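Local coordinates for protein endoglucanase A (Clostridium cellulolyticum, PDB 1EDG) that hydrolyses internal beta-1,4-glucosidic bonds of cellulose as the catalytic domain of a family 5 cellulase, probably by the retaining mechanism of that family, at residues A[93-97]-A[98-102]; A[366-369]-A[370-374]; A[314-317]-A[318-322]. One frame throughout, in Å; residues are numbered along the deposited sequence.

Contact 1 (A[93-97]-A[98-102])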
ATOM      1  N   TYR A  93     -19.518  15.725  -3.582  1.00 12.81           N
ATOM      2  CA  TYR A  93     -18.124  15.349  -3.798  1.00 12.44           C
ATOM      3  C   TYR A  93     -17.860  14.835  -5.213  1.00 13.32           C
ATOM      4  O   TYR A  93     -17.241  13.784  -5.393  1.00 13.27           O
ATOM      5  CB  TYR A  93     -17.681  14.291  -2.774  1.00 12.50           C
ATOM      6  CG  TYR A  93     -17.843  14.707  -1.330  1.00 11.18           C
ATOM      7  CD1 TYR A  93     -16.862  15.453  -0.683  1.00 11.71           C
ATOM      8  CD2 TYR A  93     -18.983  14.351  -0.610  1.00 14.23           C
ATOM      9  CE1 TYR A  93     -17.008  15.836   0.646  1.00 13.31           C
ATOM     10  CE2 TYR A  93     -19.140  14.731   0.722  1.00 13.83           C
ATOM     11  CZ  TYR A  93     -18.151  15.471   1.342  1.00 13.64           C
ATOM     12  OH  TYR A  93     -18.315  15.839   2.658  1.00 16.15           O
ATOM     13  N   LYS A  94     -18.327  15.574  -6.215  1.00 12.50           N
ATOM     14  CA  LYS A  94     -18.136  15.188  -7.610  1.00 13.74           C
ATOM     15  C   LYS A  94     -16.656  15.272  -7.982  1.00 13.68           C
ATOM     16  O   LYS A  94     -16.000  16.293  -7.740  1.00 13.51           O
ATOM     17  CB  LYS A  94     -18.961  16.100  -8.523  1.00 16.54           C
ATOM     18  CG  LYS A  94     -18.782  15.851 -10.015  1.00 23.38           C
ATOM     19  CD  LYS A  94     -19.176  14.428 -10.421  1.00 29.64           C
ATOM     20  CE  LYS A  94     -20.664  14.141 -10.191  1.00 33.97           C
ATOM     21  NZ  LYS A  94     -21.039  12.734 -10.549  1.00 35.98           N
ATOM     22  N   ILE A  95     -16.128  14.192  -8.551  1.00 12.32           N
ATOM     23  CA  ILE A  95     -14.724  14.139  -8.950  1.00 12.77           C
ATOM     24  C   ILE A  95     -14.529  14.758 -10.329  1.00 11.84           C
ATOM     25  O   ILE A  95     -15.268  14.457 -11.269  1.00 13.07           O
ATOM     26  CB  ILE A  95     -14.188  12.673  -8.972  1.00 11.57           C
ATOM     27  CG1 ILE A  95     -14.217  12.077  -7.560  1.00 11.90           C
ATOM     28  CG2 ILE A  95     -12.760  12.636  -9.513  1.00 11.52           C
ATOM     29  CD1 ILE A  95     -13.903  10.592  -7.514  1.00 13.36           C
ATOM     30  N   SER A  96     -13.538  15.635 -10.438  1.00 13.57           N
ATOM     31  CA  SER A  96     -13.224  16.284 -11.703  1.00 15.32           C
ATOM     32  C   SER A  96     -12.927  15.250 -12.785  1.00 16.85           C
ATOM     33  O   SER A  96     -12.091  14.362 -12.584  1.00 16.88           O
ATOM     34  CB  SER A  96     -11.999  17.175 -11.534  1.00 16.72           C
ATOM     35  OG  SER A  96     -11.530  17.605 -12.801  1.00 20.05           O
ATOM     36  N   ASP A  97     -13.569  15.386 -13.942  1.00 18.27           N
ATOM     37  CA  ASP A  97     -13.349  14.460 -15.052  1.00 21.42           C
ATOM     38  C   ASP A  97     -11.926  14.537 -15.604  1.00 19.85           C
ATOM     39  O   ASP A  97     -11.399  13.552 -16.117  1.00 18.73           O
ATOM     40  CB  ASP A  97     -14.348  14.718 -16.178  1.00 26.78           C
ATOM     41  CG  ASP A  97     -15.746  14.255 -15.830  1.00 32.24           C
ATOM     42  OD1 ASP A  97     -15.904  13.063 -15.487  1.00 34.77           O
ATOM     43  OD2 ASP A  97     -16.687  15.080 -15.902  1.00 36.25           O
ATOM     44  N   VAL A  98     -11.312  15.711 -15.498  1.00 19.12           N
ATOM     45  CA  VAL A  98      -9.950  15.919 -15.984  1.00 19.42           C
ATOM     46  C   VAL A  98      -8.993  15.060 -15.165  1.00 18.39           C
ATOM     47  O   VAL A  98      -8.103  14.415 -15.715  1.00 18.97           O
ATOM     48  CB  VAL A  98      -9.545  17.429 -15.911  1.00 19.69           C
ATOM     49  CG1 VAL A  98      -8.046  17.610 -16.105  1.00 19.94           C
ATOM     50  CG2 VAL A  98     -10.286  18.209 -16.978  1.00 20.63           C
ATOM     51  N   TRP A  99      -9.205  15.035 -13.853  1.00 16.83           N
ATOM     52  CA  TRP A  99      -8.368  14.246 -12.957  1.00 16.38           C
ATOM     53  C   TRP A  99      -8.636  12.758 -13.160  1.00 16.05           C
ATOM     54  O   TRP A  99      -7.695  11.964 -13.261  1.00 15.52           O
ATOM     55  CB  TRP A  99      -8.642  14.631 -11.509  1.00 14.25           C
ATOM     56  CG  TRP A  99      -7.798  13.906 -10.512  1.00 14.32           C
ATOM     57  CD1 TRP A  99      -8.213  12.939  -9.643  1.00 14.38           C
ATOM     58  CD2 TRP A  99      -6.407  14.134 -10.225  1.00 14.29           C
ATOM     59  NE1 TRP A  99      -7.178  12.561  -8.825  1.00 13.17           N
ATOM     60  CE2 TRP A  99      -6.057  13.275  -9.158  1.00 13.15           C
ATOM     61  CE3 TRP A  99      -5.427  14.985 -10.757  1.00 14.28           C
ATOM     62  CZ2 TRP A  99      -4.768  13.243  -8.610  1.00 13.46           C
ATOM     63  CZ3 TRP A  99      -4.140  14.952 -10.208  1.00 13.36           C
ATOM     64  CH2 TRP A  99      -3.828  14.086  -9.146  1.00 14.12           C
ATOM     65  N   MET A 100      -9.915  12.388 -13.236  1.00 15.04           N
ATOM     66  CA  MET A 100     -10.303  10.990 -13.430  1.00 16.44           C
ATOM     67  C   MET A 100      -9.716  10.418 -14.722  1.00 17.63           C
ATOM     68  O   MET A 100      -9.209   9.292 -14.737  1.00 15.80           O
ATOM     69  CB  MET A 100     -11.829  10.843 -13.443  1.00 16.49           C
ATOM     70  CG  MET A 100     -12.313   9.396 -13.443  1.00 17.69           C
ATOM     71  SD  MET A 100     -11.938   8.496 -11.903  1.00 18.88           S
ATOM     72  CE  MET A 100     -13.458   8.742 -11.007  1.00 20.79           C
ATOM     73  N   ASN A 101      -9.765  11.202 -15.797  1.00 16.24           N
ATOM     74  CA  ASN A 101      -9.229  10.765 -17.088  1.00 18.08           C
ATOM     75  C   ASN A 101      -7.738  10.458 -17.023  1.00 15.80           C
ATOM     76  O   ASN A 101      -7.287   9.452 -17.571  1.00 17.94           O
ATOM     77  CB  ASN A 101      -9.487  11.814 -18.175  1.00 19.55           C
ATOM     78  CG  ASN A 101     -10.949  11.920 -18.549  1.00 22.68           C
ATOM     79  OD1 ASN A 101     -11.747  11.025 -18.259  1.00 24.12           O
ATOM     80  ND2 ASN A 101     -11.316  13.025 -19.188  1.00 24.96           N
ATOM     81  N   ARG A 102      -6.981  11.321 -16.355  1.00 14.30           N
ATOM     82  CA  ARG A 102      -5.544  11.134 -16.226  1.00 14.54           C
ATOM     83  C   ARG A 102      -5.221   9.898 -15.377  1.00 15.83           C
ATOM     84  O   ARG A 102      -4.334   9.112 -15.728  1.00 14.91           O
ATOM     85  CB  ARG A 102      -4.891  12.391 -15.649  1.00 13.05           C
ATOM     86  CG  ARG A 102      -3.383  12.286 -15.440  1.00 14.85           C
ATOM     87  CD  ARG A 102      -2.633  11.891 -16.717  1.00 13.10           C
ATOM     88  NE  ARG A 102      -1.218  11.659 -16.434  1.00 13.87           N
ATOM     89  CZ  ARG A 102      -0.423  10.855 -17.137  1.00 13.64           C
ATOM     90  NH1 ARG A 102      -0.880  10.193 -18.190  1.00 15.02           N
ATOM     91  NH2 ARG A 102       0.832  10.682 -16.757  1.00 15.00           N
TER
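Ser96 caps the first turn of helix 97-111 and meets Val98, Trp99 and Met100 across the junction. Ser96 OG accepts a weak bond from Val98 N at 3.3 Å, with an N-H...O angle of only 132°. Chi1 of 169° sets OG opposite the backbone N, on the carbonyl side, facing the start of the helix. OG has a stronger partner in Glu50 OE2, so the hydroxyl links the helix start to that carboxylate. Ser96 O takes the first regular helical bond, from Met100 N at 3.0 Å. That bond is nearly straight (168°). One residue on, Asn101 N gives its hydrogen to Asp97 O at 2.9 Å. The Asn101 side chain folds back over the same turn. Asn101 CG comes within 3.0 Å of Asp97 O, but the amide makes no bond there. Instead, Asn101 OD1 accepts from Arg155 NH1.

Apolar contact across the junction is slight. Ile95 CD1 and Met100 CE meet at 4.0 Å, with the two side chains set obliquely. Bends at chi2 and chi3 bring Met100 CE to Ile95 CD1.

The contact is the N-terminal end of a barrel helix, entered directly from the short antiparallel pair 88-89 and 94-95. Gln151 of helix 138-155 bonds to Tyr93 O and Ile95 N. Trp99 stacks on His87 and meets Phe39 edge-to-face. Val98 touches Glu50 in a loop, Ile95 touches Val88 of strand 88-89, and Met100 touches Arg155 of helix 138-155.

Contact 2 (A[366-369]-A[370-374]); sequences EIID and GMVKY
Asp369 O accepts from Lys373 N at 3.0 Å, and three more backbone bonds of the same i to i+4 kind join 366-369 to 370-374. Val372 N to Ile368 O is the straightest of the four, at 163° and 3.0 Å. Met371 N to Ile367 O and Gly370 N to Glu366 O are both 3.1 Å long. The two acidic side chains find partners elsewhere. Asp369 OD1 forms a salt bridge with Lys73, and its OD2 is bonded to Tyr2 OH. Glu366 OE2 accepts from Asp3 N. Two acidic residues therefore tie this helix to the N-terminal segment, and one of them also reaches helix 64-73.

The helix, 365-374, follows the eighth strand of the (beta/alpha)8 barrel, 336-339, after a long excursion. It is the last helix of the chain and packs beside helix 316-332. Its Ile367 lies on Arg319, Val320 and Met323.

Packing within the helix runs along its side. Ile368 and Val372 lie side by side and point the same way, with Ile368 CD1 against Val372 CG2 at 3.8 Å. Val372 CG2 also sits 3.2 Å from Ile368 O, beyond the oxygen to which Val372 N is bonded. Val372 further touches Arg30 and Leu31, and Ile368 touches Phe75. Met371 CG sits 3.4 Å from Ile367 O, with CG beside its own backbone N (chi1 -67°). Near the C-terminal end, the aliphatic chain of Lys373 covers one face of the Tyr374 ring, CG standing 4.0 Å above its centre.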
ATOM      1  N   GLU A 366      20.748  -3.813  -6.754  1.00 11.02           N
ATOM      2  CA  GLU A 366      20.995  -4.982  -5.905  1.00 12.42           C
ATOM      3  C   GLU A 366      19.853  -5.202  -4.913  1.00 14.16           C
ATOM      4  O   GLU A 366      19.478  -6.341  -4.636  1.00 13.11           O
ATOM      5  CB  GLU A 366      22.312  -4.854  -5.141  1.00 13.59           C
ATOM      6  CG  GLU A 366      23.563  -4.813  -6.015  1.00 14.90           C
ATOM      7  CD  GLU A 366      24.001  -3.402  -6.383  1.00 17.12           C
ATOM      8  OE1 GLU A 366      23.179  -2.457  -6.309  1.00 16.29           O
ATOM      9  OE2 GLU A 366      25.187  -3.239  -6.736  1.00 17.24           O
ATOM     10  N   ILE A 367      19.294  -4.111  -4.389  1.00 13.40           N
ATOM     11  CA  ILE A 367      18.186  -4.209  -3.438  1.00 11.73           C
ATOM     12  C   ILE A 367      16.980  -4.831  -4.129  1.00 10.99           C
ATOM     13  O   ILE A 367      16.408  -5.806  -3.639  1.00 11.05           O
ATOM     14  CB  ILE A 367      17.771  -2.820  -2.883  1.00 12.57           C
ATOM     15  CG1 ILE A 367      18.893  -2.232  -2.020  1.00 11.45           C
ATOM     16  CG2 ILE A 367      16.474  -2.940  -2.072  1.00 12.12           C
ATOM     17  CD1 ILE A 367      18.634  -0.790  -1.577  1.00 11.70           C
ATOM     18  N   ILE A 368      16.631  -4.310  -5.301  1.00 11.10           N
ATOM     19  CA  ILE A 368      15.466  -4.824  -6.011  1.00 13.83           C
ATOM     20  C   ILE A 368      15.657  -6.247  -6.572  1.00 13.00           C
ATOM     21  O   ILE A 368      14.703  -7.035  -6.617  1.00 12.47           O
ATOM     22  CB  ILE A 368      14.893  -3.794  -7.053  1.00 17.25           C
ATOM     23  CG1 ILE A 368      15.060  -4.277  -8.481  1.00 19.79           C
ATOM     24  CG2 ILE A 368      15.457  -2.399  -6.828  1.00 18.53           C
ATOM     25  CD1 ILE A 368      13.830  -4.955  -8.989  1.00 23.22           C
ATOM     26  N   ASP A 369      16.886  -6.601  -6.942  1.00 12.73           N
ATOM     27  CA  ASP A 369      17.147  -7.952  -7.445  1.00 13.07           C
ATOM     28  C   ASP A 369      17.022  -8.958  -6.301  1.00 13.03           C
ATOM     29  O   ASP A 369      16.583 -10.088  -6.509  1.00 14.20           O
ATOM     30  CB  ASP A 369      18.524  -8.040  -8.112  1.00 13.99           C
ATOM     31  CG  ASP A 369      18.567  -7.315  -9.448  1.00 16.05           C
ATOM     32  OD1 ASP A 369      17.488  -7.080 -10.033  1.00 15.77           O
ATOM     33  OD2 ASP A 369      19.671  -6.970  -9.917  1.00 16.81           O
ATOM     34  N   GLY A 370      17.394  -8.526  -5.097  1.00 11.24           N
ATOM     35  CA  GLY A 370      17.276  -9.370  -3.919  1.00 10.93           C
ATOM     36  C   GLY A 370      15.803  -9.616  -3.614  1.00 11.49           C
ATOM     37  O   GLY A 370      15.404 -10.728  -3.255  1.00 10.26           O
ATOM     38  N   MET A 371      14.981  -8.580  -3.784  1.00 11.12           N
ATOM     39  CA  MET A 371      13.541  -8.697  -3.552  1.00 11.26           C
ATOM     40  C   MET A 371      12.885  -9.638  -4.567  1.00 10.95           C
ATOM     41  O   MET A 371      12.071 -10.483  -4.200  1.00 10.62           O
ATOM     42  CB  MET A 371      12.868  -7.324  -3.607  1.00 10.44           C
ATOM     43  CG  MET A 371      13.269  -6.405  -2.466  1.00 11.94           C
ATOM     44  SD  MET A 371      12.532  -4.764  -2.638  1.00 14.81           S
ATOM     45  CE  MET A 371      10.780  -5.132  -2.349  1.00 14.09           C
ATOM     46  N   VAL A 372      13.231  -9.486  -5.843  1.00  9.93           N
ATOM     47  CA  VAL A 372      12.666 -10.338  -6.884  1.00 11.96           C
ATOM     48  C   VAL A 372      13.069 -11.799  -6.663  1.00 11.69           C
ATOM     49  O   VAL A 372      12.255 -12.712  -6.815  1.00 12.58           O
ATOM     50  CB  VAL A 372      13.104  -9.877  -8.298  1.00 11.17           C
ATOM     51  CG1 VAL A 372      12.589 -10.844  -9.354  1.00 12.25           C
ATOM     52  CG2 VAL A 372      12.562  -8.485  -8.574  1.00 12.55           C
ATOM     53  N   LYS A 373      14.312 -12.004  -6.251  1.00 11.31           N
ATOM     54  CA  LYS A 373      14.828 -13.343  -6.006  1.00 12.36           C
ATOM     55  C   LYS A 373      14.031 -14.092  -4.932  1.00 12.27           C
ATOM     56  O   LYS A 373      13.763 -15.283  -5.071  1.00 13.00           O
ATOM     57  CB  LYS A 373      16.308 -13.253  -5.617  1.00 13.29           C
ATOM     58  CG  LYS A 373      16.945 -14.562  -5.214  1.00 15.87           C
ATOM     59  CD  LYS A 373      18.436 -14.375  -4.985  1.00 19.77           C
ATOM     60  CE  LYS A 373      19.048 -15.611  -4.346  1.00 23.18           C
ATOM     61  NZ  LYS A 373      18.661 -16.855  -5.069  1.00 27.77           N
ATOM     62  N   TYR A 374      13.603 -13.378  -3.896  1.00  9.75           N
ATOM     63  CA  TYR A 374      12.872 -14.002  -2.807  1.00  9.44           C
ATOM     64  C   TYR A 374      11.353 -13.854  -2.810  1.00  8.44           C
ATOM     65  O   TYR A 374      10.678 -14.344  -1.900  1.00 10.54           O
ATOM     66  CB  TYR A 374      13.480 -13.567  -1.477  1.00 10.10           C
ATOM     67  CG  TYR A 374      14.883 -14.107  -1.310  1.00 11.57           C
ATOM     68  CD1 TYR A 374      15.104 -15.482  -1.181  1.00 12.00           C
ATOM     69  CD2 TYR A 374      15.991 -13.260  -1.339  1.00 13.00           C
ATOM     70  CE1 TYR A 374      16.392 -15.998  -1.091  1.00 12.90           C
ATOM     71  CE2 TYR A 374      17.291 -13.768  -1.249  1.00 12.60           C
ATOM     72  CZ  TYR A 374      17.483 -15.139  -1.129  1.00 14.50           C
ATOM     73  OH  TYR A 374      18.762 -15.652  -1.066  1.00 13.85           O
TER

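Contact 3 (A[314-317]-A[318-322])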
ATOM      1  N   ASN A 314      23.228   5.659   2.981  1.00 19.97           N
ATOM      2  CA  ASN A 314      24.534   5.273   2.434  1.00 22.84           C
ATOM      3  C   ASN A 314      24.932   3.935   3.052  1.00 22.24           C
ATOM      4  O   ASN A 314      26.052   3.761   3.532  1.00 23.20           O
ATOM      5  CB  ASN A 314      25.600   6.334   2.727  1.00 28.91           C
ATOM      6  CG  ASN A 314      25.306   7.658   2.048  1.00 33.58           C
ATOM      7  OD1 ASN A 314      25.151   7.725   0.825  1.00 36.69           O
ATOM      8  ND2 ASN A 314      25.203   8.718   2.841  1.00 36.17           N
ATOM      9  N   ASN A 315      24.009   2.980   2.988  1.00 19.23           N
ATOM     10  CA  ASN A 315      24.206   1.654   3.573  1.00 17.04           C
ATOM     11  C   ASN A 315      23.642   0.579   2.656  1.00 15.82           C
ATOM     12  O   ASN A 315      22.773  -0.201   3.054  1.00 15.32           O
ATOM     13  CB  ASN A 315      23.535   1.582   4.959  1.00 16.07           C
ATOM     14  CG  ASN A 315      22.036   1.949   4.938  1.00 15.39           C
ATOM     15  OD1 ASN A 315      21.340   1.751   5.932  1.00 18.26           O
ATOM     16  ND2 ASN A 315      21.544   2.486   3.826  1.00 13.87           N
ATOM     17  N   LEU A 316      24.163   0.542   1.433  1.00 15.38           N
ATOM     18  CA  LEU A 316      23.727  -0.406   0.413  1.00 15.93           C
ATOM     19  C   LEU A 316      23.648  -1.852   0.893  1.00 14.73           C
ATOM     20  O   LEU A 316      22.581  -2.458   0.855  1.00 14.95           O
ATOM     21  CB  LEU A 316      24.652  -0.348  -0.808  1.00 16.91           C
ATOM     22  CG  LEU A 316      24.063  -0.292  -2.222  1.00 20.22           C
ATOM     23  CD1 LEU A 316      25.079  -0.842  -3.203  1.00 20.16           C
ATOM     24  CD2 LEU A 316      22.771  -1.067  -2.338  1.00 19.72           C
ATOM     25  N   LYS A 317      24.772  -2.401   1.343  1.00 14.46           N
ATOM     26  CA  LYS A 317      24.810  -3.792   1.783  1.00 15.38           C
ATOM     27  C   LYS A 317      23.750  -4.123   2.826  1.00 14.59           C
ATOM     28  O   LYS A 317      23.017  -5.108   2.680  1.00 12.48           O
ATOM     29  CB  LYS A 317      26.200  -4.158   2.311  1.00 16.95           C
ATOM     30  CG  LYS A 317      26.352  -5.631   2.706  1.00 19.03           C
ATOM     31  CD  LYS A 317      27.800  -5.952   3.063  1.00 23.80           C
ATOM     32  CE  LYS A 317      27.976  -7.400   3.512  1.00 25.94           C
ATOM     33  NZ  LYS A 317      27.483  -7.636   4.900  1.00 28.42           N
ATOM     34  N   THR A 318      23.657  -3.291   3.860  1.00 13.38           N
ATOM     35  CA  THR A 318      22.683  -3.507   4.927  1.00 13.01           C
ATOM     36  C   THR A 318      21.253  -3.470   4.384  1.00 11.68           C
ATOM     37  O   THR A 318      20.416  -4.281   4.782  1.00 11.75           O
ATOM     38  CB  THR A 318      22.859  -2.474   6.056  1.00 14.50           C
ATOM     39  OG1 THR A 318      24.217  -2.517   6.525  1.00 17.50           O
ATOM     40  CG2 THR A 318      21.923  -2.780   7.218  1.00 14.80           C
ATOM     41  N   ARG A 319      20.984  -2.559   3.449  1.00 10.63           N
ATOM     42  CA  ARG A 319      19.651  -2.469   2.861  1.00 11.25           C
ATOM     43  C   ARG A 319      19.338  -3.661   1.951  1.00 11.65           C
ATOM     44  O   ARG A 319      18.194  -4.118   1.897  1.00 10.68           O
ATOM     45  CB  ARG A 319      19.441  -1.136   2.130  1.00 11.38           C
ATOM     46  CG  ARG A 319      19.366   0.075   3.073  1.00 12.13           C
ATOM     47  CD  ARG A 319      18.659   1.282   2.434  1.00 13.58           C
ATOM     48  NE  ARG A 319      19.340   1.787   1.239  1.00 12.85           N
ATOM     49  CZ  ARG A 319      18.729   2.387   0.222  1.00 13.05           C
ATOM     50  NH1 ARG A 319      17.417   2.567   0.241  1.00 13.51           N
ATOM     51  NH2 ARG A 319      19.427   2.797  -0.826  1.00 12.14           N
ATOM     52  N   VAL A 320      20.347  -4.182   1.255  1.00 10.98           N
ATOM     53  CA  VAL A 320      20.135  -5.347   0.393  1.00 11.26           C
ATOM     54  C   VAL A 320      19.767  -6.543   1.283  1.00  9.64           C
ATOM     55  O   VAL A 320      18.806  -7.272   1.008  1.00 11.03           O
ATOM     56  CB  VAL A 320      21.401  -5.698  -0.433  1.00 11.11           C
ATOM     57  CG1 VAL A 320      21.196  -7.022  -1.178  1.00 11.24           C
ATOM     58  CG2 VAL A 320      21.700  -4.584  -1.434  1.00 11.05           C
ATOM     59  N   GLU A 321      20.513  -6.711   2.372  1.00 10.11           N
ATOM     60  CA  GLU A 321      20.274  -7.805   3.314  1.00 11.19           C
ATOM     61  C   GLU A 321      18.904  -7.688   3.992  1.00 11.96           C
ATOM     62  O   GLU A 321      18.145  -8.665   4.048  1.00 11.13           O
ATOM     63  CB  GLU A 321      21.402  -7.864   4.347  1.00 12.23           C
ATOM     64  CG  GLU A 321      22.737  -8.301   3.740  1.00 14.25           C
ATOM     65  CD  GLU A 321      23.918  -8.093   4.668  1.00 17.88           C
ATOM     66  OE1 GLU A 321      23.882  -7.160   5.497  1.00 18.26           O
ATOM     67  OE2 GLU A 321      24.900  -8.856   4.557  1.00 19.36           O
ATOM     68  N   TYR A 322      18.572  -6.484   4.454  1.00 11.97           N
ATOM     69  CA  TYR A 322      17.289  -6.230   5.108  1.00  9.96           C
ATOM     70  C   TYR A 322      16.103  -6.491   4.177  1.00  9.21           C
ATOM     71  O   TYR A 322      15.185  -7.234   4.536  1.00  9.68           O
ATOM     72  CB  TYR A 322      17.241  -4.794   5.662  1.00  9.97           C
ATOM     73  CG  TYR A 322      15.864  -4.331   6.119  1.00 11.60           C
ATOM     74  CD1 TYR A 322      15.356  -4.694   7.372  1.00 11.59           C
ATOM     75  CD2 TYR A 322      15.074  -3.525   5.296  1.00 11.57           C
ATOM     76  CE1 TYR A 322      14.089  -4.259   7.788  1.00 12.08           C
ATOM     77  CE2 TYR A 322      13.817  -3.089   5.699  1.00 11.66           C
ATOM     78  CZ  TYR A 322      13.329  -3.454   6.939  1.00 11.99           C
ATOM     79  OH  TYR A 322      12.083  -3.006   7.318  1.00 12.76           O
TER
HETATM   80  O   HOH W   1      22.137   2.960   0.439  1.00 19.56           O
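Asn315 O and Arg319 N make the first i to i+4 bond of helix 316-332, 3.0 Å long. Asn315 is the N-cap residue, but its side chain makes no capping bond. Its backbone is not helical, and helical values begin at Leu316. Val320 N to Leu316 O follows at 2.9 Å, and Glu321 N to Lys317 O after that. This is the opening of the helix in a beta-alpha-beta unit of the TIM barrel, between strands 303-308 and 336-339.

Lys317 and Glu321 form an i to i+4 salt bridge on the outer side of the helix. Lys317 is extended as far as CE, with CG opposite the backbone N (chi1 -176°), and bends only at its last torsion. Lys317 NZ then meets Glu321 OE2 at 2.9 Å, on the syn side and 33° out of the carboxylate plane. Glu321 runs back toward the start of the helix, its CG passing 3.4 Å from Lys317 O.

On another side, Leu316 CD2 packs against Val320 CG2 at 3.8 Å. Both side chains also touch Glu366 of helix 365-374. Thr318 touches Phe261 of helix 259-262. Arg319 lies across Asn315 at about a right angle, although the amide and guanidinium planes are almost parallel (8° apart). The guanidinium has several partners. Arg319 NH1 bonds to Ala310 O, and Phe364 makes a cation-pi contact. One water bridges the helix start: it accepts from Asn315 N at 3.2 Å and from Arg319 NH2 at 3.0 Å.

From the N terminus, contact 1 comes first, where strand 94-95 leads into helix 97-111, which precedes barrel strand 116-120. Contact 3 follows far along the chain, at the start of helix 316-332, and contact 2 lies near the C terminus in helix 365-374. Each contact is within one continuous stretch, so none closes a long loop, and the three run in series without nesting or crossing. Contact 1 is across the barrel from the other two; centre to centre, it lies about 37 Å from contact 2 and about 41 Å from contact 3. Contacts 2 and 3 touch, with centres about 12 Å apart, so the last two helices pack together.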